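Local coordinates for protein acinetobacter secreted protease CpaA (Acinetobacter nosocomialis M2, PDB 6O38) that probably cleaves glycoproteins as a secreted zinc metalloprotease, exported by a type II secretion system with the help of its chaperone CpaB, at residues A2-G14 against Y20-V33. Residues are numbered along the deposited sequence; the frame is centred on the assembly and turned at random.
Sequences ATVLSPNQNNNSG and YSDLEFSLANGNWV
Pro7 sets its ring into a corner made by Phe25, Leu27 and Val33: CD lies 3.5 Å from Phe25 CZ, and CG meets Leu27 CD2 at 3.6 Å, the two side chains crossing near a right angle. Phe25, with CG anti to its backbone N (chi1 -164°), also carries Ser6 CA over one ring face. The Asn31 amide bridges the residues on both sides of Pro7 in sequence. Its OD1 accepts from Asn8 N at 2.6 Å over an N-H...O angle of 161°, while ND2 makes a weak bond to Ser6 OG at 2.8 Å; the Asn8 and Asn31 side chains come from opposite directions, with their amide planes 26° apart. Upstream, strand 3-5 pairs in parallel alongside strand 22-27 of the first StcE-type beta-sandwich domain, whose other neighbour is strand 47-52, also parallel. Four backbone bonds alternate along this pairing, among them Leu5 N to Glu24 O at 2.7 Å. On the Phe25 side of the sheet, Leu5 CB packs on Leu23 CD1 at 3.9 Å, and that methyl lies over one face of the Tyr20 ring, near its rim. Val4 and Glu24 point the same way on the other side, where Glu24 is salt-bridged to Arg51.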
ATOM      1  N   ALA A   2      38.506 -16.391  15.645  1.00 85.74           N
ATOM      2  CA  ALA A   2      37.405 -16.019  14.763  1.00 81.46           C
ATOM      3  C   ALA A   2      37.477 -16.792  13.450  1.00 80.34           C
ATOM      4  O   ALA A   2      38.556 -16.980  12.887  1.00 82.61           O
ATOM      5  CB  ALA A   2      37.418 -14.520  14.500  1.00 80.81           C
ATOM      6  N   THR A   3      36.320 -17.235  12.966  1.00 78.81           N
ATOM      7  CA  THR A   3      36.225 -17.997  11.728  1.00 77.76           C
ATOM      8  C   THR A   3      35.739 -17.087  10.608  1.00 75.23           C
ATOM      9  O   THR A   3      34.737 -16.382  10.765  1.00 73.26           O
ATOM     10  CB  THR A   3      35.279 -19.188  11.892  1.00 76.76           C
ATOM     11  OG1 THR A   3      35.739 -20.023  12.962  1.00 79.50           O
ATOM     12  CG2 THR A   3      35.222 -20.007  10.608  1.00 76.30           C
ATOM     13  N   VAL A   4      36.448 -17.107   9.483  1.00 74.60           N
ATOM     14  CA  VAL A   4      36.142 -16.253   8.341  1.00 73.00           C
ATOM     15  C   VAL A   4      35.451 -17.096   7.278  1.00 71.72           C
ATOM     16  O   VAL A   4      35.984 -18.126   6.846  1.00 73.15           O
ATOM     17  CB  VAL A   4      37.411 -15.591   7.781  1.00 75.56           C
ATOM     18  CG1 VAL A   4      37.045 -14.553   6.729  1.00 74.30           C
ATOM     19  CG2 VAL A   4      38.225 -14.966   8.903  1.00 77.95           C
ATOM     20  N   LEU A   5      34.268 -16.660   6.855  1.00 72.13           N
ATOM     21  CA  LEU A   5      33.511 -17.319   5.803  1.00 72.43           C
ATOM     22  C   LEU A   5      33.079 -16.281   4.774  1.00 71.88           C
ATOM     23  O   LEU A   5      33.226 -15.072   4.975  1.00 71.07           O
ATOM     24  CB  LEU A   5      32.290 -18.059   6.368  1.00 72.17           C
ATOM     25  CG  LEU A   5      32.281 -19.581   6.199  1.00 73.60           C
ATOM     26  CD1 LEU A   5      33.496 -20.210   6.865  1.00 74.45           C
ATOM     27  CD2 LEU A   5      30.997 -20.174   6.755  1.00 73.38           C
ATOM     28  N   SER A   6      32.539 -16.768   3.661  1.00 72.04           N
ATOM     29  CA  SER A   6      32.150 -15.913   2.549  1.00 71.66           C
ATOM     30  C   SER A   6      31.199 -16.695   1.654  1.00 72.71           C
ATOM     31  O   SER A   6      31.100 -17.922   1.778  1.00 74.13           O
ATOM     32  CB  SER A   6      33.382 -15.441   1.758  1.00 72.27           C
ATOM     33  OG  SER A   6      34.086 -16.542   1.207  1.00 74.02           O
ATOM     34  N   PRO A   7      30.469 -16.014   0.761  1.00 71.33           N
ATOM     35  CA  PRO A   7      29.565 -16.745  -0.149  1.00 72.81           C
ATOM     36  C   PRO A   7      30.235 -17.860  -0.939  1.00 75.11           C
ATOM     37  O   PRO A   7      29.696 -18.971  -1.000  1.00 76.85           O
ATOM     38  CB  PRO A   7      29.036 -15.630  -1.059  1.00 71.79           C
ATOM     39  CG  PRO A   7      29.041 -14.427  -0.193  1.00 69.63           C
ATOM     40  CD  PRO A   7      30.252 -14.557   0.692  1.00 69.67           C
ATOM     41  N   ASN A   8      31.399 -17.599  -1.542  1.00 72.52           N
ATOM     42  CA  ASN A   8      32.075 -18.640  -2.312  1.00 74.77           C
ATOM     43  C   ASN A   8      32.435 -19.839  -1.443  1.00 75.72           C
ATOM     44  O   ASN A   8      32.539 -20.963  -1.947  1.00 77.70           O
ATOM     45  CB  ASN A   8      33.327 -18.078  -2.986  1.00 75.07           C
ATOM     46  CG  ASN A   8      33.003 -17.086  -4.087  1.00 74.75           C
ATOM     47  OD1 ASN A   8      33.763 -16.152  -4.342  1.00 74.50           O
ATOM     48  ND2 ASN A   8      31.866 -17.282  -4.744  1.00 75.21           N
ATOM     49  N   GLN A   9      32.625 -19.623  -0.144  1.00 73.84           N
ATOM     50  CA  GLN A   9      32.864 -20.699   0.806  1.00 74.39           C
ATOM     51  C   GLN A   9      31.579 -21.221   1.436  1.00 74.41           C
ATOM     52  O   GLN A   9      31.642 -22.005   2.388  1.00 74.26           O
ATOM     53  CB  GLN A   9      33.823 -20.224   1.902  1.00 73.14           C
ATOM     54  CG  GLN A   9      35.186 -19.789   1.390  1.00 73.68           C
ATOM     55  CD  GLN A   9      35.946 -18.949   2.399  1.00 73.81           C
ATOM     56  OE1 GLN A   9      35.349 -18.215   3.186  1.00 71.86           O
ATOM     57  NE2 GLN A   9      37.269 -19.057   2.381  1.00 76.72           N
ATOM     58  N   ASN A  10      30.419 -20.805   0.927  1.00 74.44           N
ATOM     59  CA  ASN A  10      29.127 -21.166   1.504  1.00 74.61           C
ATOM     60  C   ASN A  10      28.142 -21.548   0.405  1.00 76.39           C
ATOM     61  O   ASN A  10      26.959 -21.197   0.458  1.00 76.24           O
ATOM     62  CB  ASN A  10      28.572 -20.024   2.355  1.00 72.43           C
ATOM     63  CG  ASN A  10      27.479 -20.476   3.304  1.00 72.45           C
ATOM     64  OD1 ASN A  10      27.537 -21.573   3.859  1.00 73.13           O
ATOM     65  ND2 ASN A  10      26.470 -19.633   3.488  1.00 71.56           N
ATOM     66  N   ASN A  11      28.625 -22.269  -0.611  1.00 74.71           N
ATOM     67  CA  ASN A  11      27.814 -22.690  -1.756  1.00 76.27           C
ATOM     68  C   ASN A  11      27.176 -21.504  -2.476  1.00 75.04           C
ATOM     69  O   ASN A  11      26.083 -21.625  -3.036  1.00 75.51           O
ATOM     70  CB  ASN A  11      26.734 -23.695  -1.346  1.00 77.53           C
ATOM     71  CG  ASN A  11      27.261 -25.111  -1.252  1.00 79.02           C
ATOM     72  OD1 ASN A  11      28.327 -25.427  -1.779  1.00 79.66           O
ATOM     73  ND2 ASN A  11      26.506 -25.977  -0.591  1.00 79.46           N
ATOM     74  N   ASN A  12      27.853 -20.354  -2.465  1.00 76.21           N
ATOM     75  CA  ASN A  12      27.360 -19.135  -3.112  1.00 74.86           C
ATOM     76  C   ASN A  12      25.985 -18.744  -2.577  1.00 73.79           C
ATOM     77  O   ASN A  12      25.129 -18.248  -3.313  1.00 73.64           O
ATOM     78  CB  ASN A  12      27.332 -19.289  -4.633  1.00 76.46           C
ATOM     79  CG  ASN A  12      28.680 -19.688  -5.204  1.00 77.78           C
ATOM     80  OD1 ASN A  12      29.724 -19.235  -4.735  1.00 76.87           O
ATOM     81  ND2 ASN A  12      28.663 -20.543  -6.219  1.00 79.73           N
ATOM     82  N   SER A  13      25.770 -18.968  -1.283  1.00 73.73           N
ATOM     83  CA  SER A  13      24.492 -18.710  -0.640  1.00 72.87           C
ATOM     84  C   SER A  13      24.663 -17.706   0.491  1.00 70.61           C
ATOM     85  O   SER A  13      25.702 -17.663   1.157  1.00 70.17           O
ATOM     86  CB  SER A  13      23.874 -20.003  -0.092  1.00 74.91           C
ATOM     87  OG  SER A  13      22.664 -19.736   0.594  1.00 74.17           O
ATOM     88  N   GLY A  14      23.626 -16.897   0.699  1.00 69.55           N
ATOM     89  CA  GLY A  14      23.599 -15.931   1.776  1.00 67.40           C
ATOM     90  C   GLY A  14      23.151 -16.467   3.112  1.00 67.99           C
ATOM     91  O   GLY A  14      23.175 -15.735   4.105  1.00 66.63           O
ATOM     92  N   TYR A  20      29.000 -22.323  14.495  1.00 70.07           N
ATOM     93  CA  TYR A  20      30.212 -21.579  14.807  1.00 71.18           C
ATOM     94  C   TYR A  20      29.970 -20.704  16.028  1.00 71.92           C
ATOM     95  O   TYR A  20      28.957 -20.001  16.105  1.00 70.10           O
ATOM     96  CB  TYR A  20      30.649 -20.716  13.620  1.00 69.23           C
ATOM     97  CG  TYR A  20      30.971 -21.500  12.368  1.00 69.14           C
ATOM     98  CD1 TYR A  20      32.222 -22.076  12.187  1.00 71.94           C
ATOM     99  CD2 TYR A  20      30.025 -21.659  11.363  1.00 67.42           C
ATOM    100  CE1 TYR A  20      32.521 -22.791  11.042  1.00 72.57           C
ATOM    101  CE2 TYR A  20      30.315 -22.372  10.215  1.00 67.96           C
ATOM    102  CZ  TYR A  20      31.564 -22.935  10.060  1.00 70.32           C
ATOM    103  OH  TYR A  20      31.854 -23.645   8.919  1.00 71.32           O
ATOM    104  N   SER A  21      30.902 -20.752  16.983  1.00 75.85           N
ATOM    105  CA  SER A  21      30.790 -19.918  18.173  1.00 78.03           C
ATOM    106  C   SER A  21      31.166 -18.469  17.892  1.00 76.30           C
ATOM    107  O   SER A  21      30.683 -17.563  18.579  1.00 77.13           O
ATOM    108  CB  SER A  21      31.668 -20.479  19.293  1.00 81.43           C
ATOM    109  OG  SER A  21      31.596 -19.668  20.452  1.00 83.72           O
ATOM    110  N   ASP A  22      32.018 -18.233  16.893  1.00 79.72           N
ATOM    111  CA  ASP A  22      32.441 -16.879  16.536  1.00 78.39           C
ATOM    112  C   ASP A  22      32.696 -16.876  15.031  1.00 75.54           C
ATOM    113  O   ASP A  22      33.764 -17.297  14.579  1.00 76.03           O
ATOM    114  CB  ASP A  22      33.680 -16.465  17.319  1.00 81.19           C
ATOM    115  CG  ASP A  22      34.002 -14.992  17.168  1.00 80.98           C
ATOM    116  OD1 ASP A  22      33.159 -14.249  16.622  1.00 78.95           O
ATOM    117  OD2 ASP A  22      35.100 -14.578  17.596  1.00 83.19           O
ATOM    118  N   LEU A  23      31.716 -16.401  14.269  1.00 75.67           N
ATOM    119  CA  LEU A  23      31.751 -16.455  12.816  1.00 73.75           C
ATOM    120  C   LEU A  23      31.821 -15.050  12.230  1.00 72.46           C
ATOM    121  O   LEU A  23      31.255 -14.100  12.778  1.00 72.35           O
ATOM    122  CB  LEU A  23      30.520 -17.189  12.273  1.00 72.75           C
ATOM    123  CG  LEU A  23      30.401 -17.387  10.761  1.00 71.68           C
ATOM    124  CD1 LEU A  23      31.658 -18.030  10.200  1.00 72.81           C
ATOM    125  CD2 LEU A  23      29.183 -18.233  10.441  1.00 71.53           C
ATOM    126  N   GLU A  24      32.526 -14.930  11.106  1.00 72.70           N
ATOM    127  CA  GLU A  24      32.667 -13.665  10.391  1.00 72.10           C
ATOM    128  C   GLU A  24      32.371 -13.912   8.917  1.00 71.09           C
ATOM    129  O   GLU A  24      33.127 -14.611   8.236  1.00 71.83           O
ATOM    130  CB  GLU A  24      34.066 -13.078  10.580  1.00 73.85           C
ATOM    131  CG  GLU A  24      34.205 -11.650  10.083  1.00 74.10           C
ATOM    132  CD  GLU A  24      35.423 -10.953  10.654  1.00 77.29           C
ATOM    133  OE1 GLU A  24      36.527 -11.535  10.599  1.00 79.42           O
ATOM    134  OE2 GLU A  24      35.271  -9.827  11.169  1.00 78.22           O
ATOM    135  N   PHE A  25      31.274 -13.337   8.431  1.00 69.44           N
ATOM    136  CA  PHE A  25      30.834 -13.504   7.051  1.00 69.21           C
ATOM    137  C   PHE A  25      31.197 -12.251   6.264  1.00 69.22           C
ATOM    138  O   PHE A  25      30.695 -11.162   6.560  1.00 68.76           O
ATOM    139  CB  PHE A  25      29.329 -13.766   6.999  1.00 68.42           C
ATOM    140  CG  PHE A  25      28.848 -14.311   5.686  1.00 69.07           C
ATOM    141  CD1 PHE A  25      28.967 -15.661   5.397  1.00 70.44           C
ATOM    142  CD2 PHE A  25      28.262 -13.480   4.746  1.00 68.75           C
ATOM    143  CE1 PHE A  25      28.520 -16.169   4.192  1.00 71.79           C
ATOM    144  CE2 PHE A  25      27.812 -13.981   3.539  1.00 69.65           C
ATOM    145  CZ  PHE A  25      27.942 -15.328   3.262  1.00 71.31           C
ATOM    146  N   SER A  26      32.064 -12.406   5.266  1.00 70.30           N
ATOM    147  CA  SER A  26      32.608 -11.282   4.518  1.00 70.53           C
ATOM    148  C   SER A  26      32.094 -11.287   3.084  1.00 70.38           C
ATOM    149  O   SER A  26      32.007 -12.342   2.446  1.00 70.97           O
ATOM    150  CB  SER A  26      34.139 -11.315   4.517  1.00 72.32           C
ATOM    151  OG  SER A  26      34.652 -11.191   5.832  1.00 73.40           O
ATOM    152  N   LEU A  27      31.760 -10.100   2.585  1.00 69.91           N
ATOM    153  CA  LEU A  27      31.311  -9.902   1.213  1.00 70.15           C
ATOM    154  C   LEU A  27      32.328  -9.042   0.475  1.00 72.70           C
ATOM    155  O   LEU A  27      32.793  -8.029   1.009  1.00 74.08           O
ATOM    156  CB  LEU A  27      29.931  -9.239   1.180  1.00 69.16           C
ATOM    157  CG  LEU A  27      28.757 -10.035   1.753  1.00 68.13           C
ATOM    158  CD1 LEU A  27      27.656  -9.099   2.221  1.00 67.38           C
ATOM    159  CD2 LEU A  27      28.219 -11.007   0.717  1.00 68.53           C
ATOM    160  N   ALA A  28      32.672  -9.446  -0.746  1.00 71.74           N
ATOM    161  CA  ALA A  28      33.633  -8.723  -1.567  1.00 74.92           C
ATOM    162  C   ALA A  28      33.086  -8.619  -2.986  1.00 75.82           C
ATOM    163  O   ALA A  28      32.001  -9.121  -3.292  1.00 74.02           O
ATOM    164  CB  ALA A  28      35.006  -9.406  -1.545  1.00 76.72           C
ATOM    165  N   ASN A  29      33.848  -7.956  -3.861  1.00 78.09           N
ATOM    166  CA  ASN A  29      33.398  -7.779  -5.238  1.00 79.65           C
ATOM    167  C   ASN A  29      33.338  -9.110  -5.980  1.00 79.31           C
ATOM    168  O   ASN A  29      32.371  -9.381  -6.701  1.00 78.85           O
ATOM    169  CB  ASN A  29      34.309  -6.794  -5.969  1.00 83.63           C
ATOM    170  CG  ASN A  29      33.937  -5.349  -5.702  1.00 84.72           C
ATOM    171  OD1 ASN A  29      32.774  -5.034  -5.448  1.00 82.95           O
ATOM    172  ND2 ASN A  29      34.922  -4.462  -5.761  1.00 87.99           N
ATOM    173  N   GLY A  30      34.357  -9.948  -5.820  1.00 79.92           N
ATOM    174  CA  GLY A  30      34.350 -11.272  -6.401  1.00 79.87           C
ATOM    175  C   GLY A  30      33.695 -12.333  -5.551  1.00 76.79           C
ATOM    176  O   GLY A  30      33.610 -13.492  -5.970  1.00 76.89           O
ATOM    177  N   ASN A  31      33.218 -11.969  -4.360  1.00 76.02           N
ATOM    178  CA  ASN A  31      32.612 -12.909  -3.413  1.00 73.62           C
ATOM    179  C   ASN A  31      31.422 -12.185  -2.786  1.00 71.74           C
ATOM    180  O   ASN A  31      31.566 -11.504  -1.766  1.00 70.77           O
ATOM    181  CB  ASN A  31      33.627 -13.353  -2.368  1.00 73.83           C
ATOM    182  CG  ASN A  31      33.312 -14.714  -1.788  1.00 73.82           C
ATOM    183  OD1 ASN A  31      32.161 -15.143  -1.769  1.00 73.50           O
ATOM    184  ND2 ASN A  31      34.343 -15.406  -1.320  1.00 74.82           N
ATOM    185  N   TRP A  32      30.246 -12.344  -3.392  1.00 72.66           N
ATOM    186  CA  TRP A  32      29.101 -11.522  -3.031  1.00 71.29           C
ATOM    187  C   TRP A  32      27.806 -12.282  -3.278  1.00 71.44           C
ATOM    188  O   TRP A  32      27.719 -13.125  -4.175  1.00 73.04           O
ATOM    189  CB  TRP A  32      29.102 -10.207  -3.823  1.00 71.76           C
ATOM    190  CG  TRP A  32      27.822  -9.429  -3.738  1.00 71.00           C
ATOM    191  CD1 TRP A  32      27.472  -8.527  -2.776  1.00 70.13           C
ATOM    192  CD2 TRP A  32      26.725  -9.482  -4.658  1.00 71.43           C
ATOM    193  NE1 TRP A  32      26.223  -8.017  -3.039  1.00 70.02           N
ATOM    194  CE2 TRP A  32      25.744  -8.588  -4.188  1.00 70.75           C
ATOM    195  CE3 TRP A  32      26.478 -10.201  -5.831  1.00 72.66           C
ATOM    196  CZ2 TRP A  32      24.534  -8.392  -4.852  1.00 71.19           C
ATOM    197  CZ3 TRP A  32      25.276 -10.005  -6.488  1.00 73.08           C
ATOM    198  CH2 TRP A  32      24.319  -9.109  -5.997  1.00 72.31           C
ATOM    199  N   VAL A  33      26.800 -11.969  -2.461  1.00 69.94           N
ATOM    200  CA  VAL A  33      25.439 -12.455  -2.650  1.00 70.20           C
ATOM    201  C   VAL A  33      24.495 -11.344  -2.210  1.00 68.81           C
ATOM    202  O   VAL A  33      24.825 -10.538  -1.335  1.00 67.80           O
ATOM    203  CB  VAL A  33      25.188 -13.772  -1.875  1.00 70.95           C
ATOM    204  CG1 VAL A  33      25.222 -13.528  -0.374  1.00 69.55           C
ATOM    205  CG2 VAL A  33      23.871 -14.411  -2.301  1.00 72.08           C
TER